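Local structure of extracellular solute-binding protein, family 1 (Bifidobacterium longum subsp. infantis ATCC 15697, 3OMB) at residues 349-354 with 465-470. The protein probably binds a small solute, most likely a carbohydrate, outside the cell and delivers it to an ABC importer as its solute-binding component. Numbering follows the deposited sequence.
Sequences LSPAGL and YVNMDN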
# COMPACT_ATOMS: atom_id res chain seq x y z
N LEU A 349 0.31 7.94 -4.25
CA LEU A 349 -1.00 7.96 -4.87
C LEU A 349 -1.85 6.76 -4.53
O LEU A 349 -1.34 5.66 -4.33
CB LEU A 349 -0.88 8.06 -6.39
CG LEU A 349 -0.08 9.25 -6.91
CD1 LEU A 349 0.11 9.12 -8.41
CD2 LEU A 349 -0.72 10.62 -6.53
N SER A 350 -3.15 6.99 -4.48
CA SER A 350 -4.09 5.97 -4.06
C SER A 350 -5.39 6.18 -4.83
O SER A 350 -5.89 7.29 -4.90
CB SER A 350 -4.30 6.08 -2.54
OG SER A 350 -5.46 5.40 -2.13
N PRO A 351 -5.91 5.10 -5.47
CA PRO A 351 -7.05 5.33 -6.35
C PRO A 351 -8.33 5.49 -5.54
O PRO A 351 -8.33 5.19 -4.34
CB PRO A 351 -7.12 4.06 -7.21
CG PRO A 351 -5.93 3.22 -6.83
CD PRO A 351 -5.44 3.71 -5.51
N ALA A 352 -9.38 5.98 -6.19
CA ALA A 352 -10.73 5.96 -5.64
C ALA A 352 -10.95 6.73 -4.34
O ALA A 352 -11.53 6.21 -3.38
CB ALA A 352 -11.23 4.49 -5.51
N GLY A 353 -10.50 7.96 -4.29
CA GLY A 353 -10.70 8.78 -3.11
C GLY A 353 -12.02 9.54 -3.14
O GLY A 353 -12.77 9.48 -2.17
N LEU A 354 -12.30 10.26 -4.23
CA LEU A 354 -13.52 11.05 -4.31
C LEU A 354 -14.52 10.62 -5.38
O LEU A 354 -14.15 10.46 -6.54
CB LEU A 354 -13.19 12.54 -4.49
CG LEU A 354 -14.41 13.44 -4.21
CD1 LEU A 354 -14.15 14.46 -3.16
CD2 LEU A 354 -14.84 14.08 -5.51
N TYR A 465 -2.14 2.48 -12.15
CA TYR A 465 -3.42 2.84 -12.75
C TYR A 465 -4.06 1.69 -13.54
O TYR A 465 -5.17 1.86 -14.07
CB TYR A 465 -3.29 4.08 -13.62
CG TYR A 465 -2.10 4.09 -14.53
CD1 TYR A 465 -2.14 3.46 -15.77
CD2 TYR A 465 -0.92 4.77 -14.15
CE1 TYR A 465 -1.04 3.50 -16.63
CE2 TYR A 465 0.17 4.82 -15.00
CZ TYR A 465 0.10 4.19 -16.24
OH TYR A 465 1.19 4.22 -17.07
N VAL A 466 -3.37 0.55 -13.64
CA VAL A 466 -3.94 -0.64 -14.24
C VAL A 466 -4.40 -1.54 -13.09
O VAL A 466 -3.59 -2.26 -12.48
CB VAL A 466 -2.92 -1.42 -15.11
CG1 VAL A 466 -3.58 -2.62 -15.75
CG2 VAL A 466 -2.28 -0.51 -16.16
N ASN A 467 -5.69 -1.47 -12.78
CA ASN A 467 -6.23 -2.16 -11.62
C ASN A 467 -7.70 -2.54 -11.86
O ASN A 467 -8.31 -2.12 -12.85
CB ASN A 467 -6.06 -1.30 -10.35
CG ASN A 467 -6.79 -0.00 -10.46
OD1 ASN A 467 -8.01 0.00 -10.49
ND2 ASN A 467 -6.07 1.10 -10.56
N MSE A 468 -8.26 -3.35 -10.97
CA MSE A 468 -9.54 -3.98 -11.28
C MSE A 468 -10.65 -2.96 -11.27
O MSE A 468 -11.69 -3.13 -11.93
CB MSE A 468 -9.80 -5.13 -10.33
CG MSE A 468 -8.77 -6.24 -10.52
SE MSE A 468 -9.28 -7.85 -9.57
CE MSE A 468 -11.17 -7.78 -9.98
N ASP A 469 -10.37 -1.87 -10.58
CA ASP A 469 -11.28 -0.77 -10.43
C ASP A 469 -11.36 0.12 -11.69
O ASP A 469 -12.32 0.88 -11.85
CB ASP A 469 -10.81 0.05 -9.23
CG ASP A 469 -11.86 0.94 -8.69
OD1 ASP A 469 -11.51 2.10 -8.38
OD2 ASP A 469 -13.03 0.48 -8.57
N ASN A 470 -10.37 -0.01 -12.57
CA ASN A 470 -10.32 0.70 -13.86
C ASN A 470 -10.63 -0.17 -15.11
O ASN A 470 -10.19 0.15 -16.22
CB ASN A 470 -8.93 1.33 -14.03
CG ASN A 470 -9.00 2.84 -14.29
OD1 ASN A 470 -10.09 3.40 -14.44
ND2 ASN A 470 -7.84 3.49 -14.36
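Ala352 meets Asp469 through its methyl group: CB of Ala352 lies 3.7 Å from OD1 of Asp469, an aliphatic carbon against one oxygen of a carboxylate. Beside this pair, CG of Pro351 comes within 4.3 Å of ND2 of Asn467. No hydrogen bond crosses between the two segments, and together they bury just 99 Å². Asp469 reaches across because its CG stands anti to the backbone N (chi1 -161°), which carries the carboxylate out from the short 3-10 turn at 468-469. Both of its oxygens have further partners, each through a weak hydrogen bond: OD1 to N of Ala105 and OD2 to N of Val106, at the start of helix 106-110. The Asn467 amide turns back on its own loop, OD1 accepting a weak bond from N of Asp469 at 3.0 Å while ND2 donates to O of Asp464. Asn470 closes the loop with an almost straight bond (177°) from ND2 to O of Tyr465, 3.1 Å long and in the carbonyl plane; weak bonds from ND2 to O of Lys140 and O of Thr143 tie it to the end of helix 136-142. N of Asn470 also bonds to O of Asn467 (3.0 Å). In the other segment, Pro351 is the corner at which the chain passes from strand 349-350, paired with 152-155, into strand 352-356 at an edge of the sheet containing 41-48. Just past it, Gly353 and Leu354 both face Ile152 in a classic beta bulge. The contact thus lays the loop between helices 436-452 and 473-486 against a strand-to-strand corner, away from the magnesium site. Its chemistry implies a light van der Waals touch: the Asp469 carboxylate is held by the 105-106 backbone and the Asn467 amide by its own loop, and Pro351 and Ala352 offer them carbon.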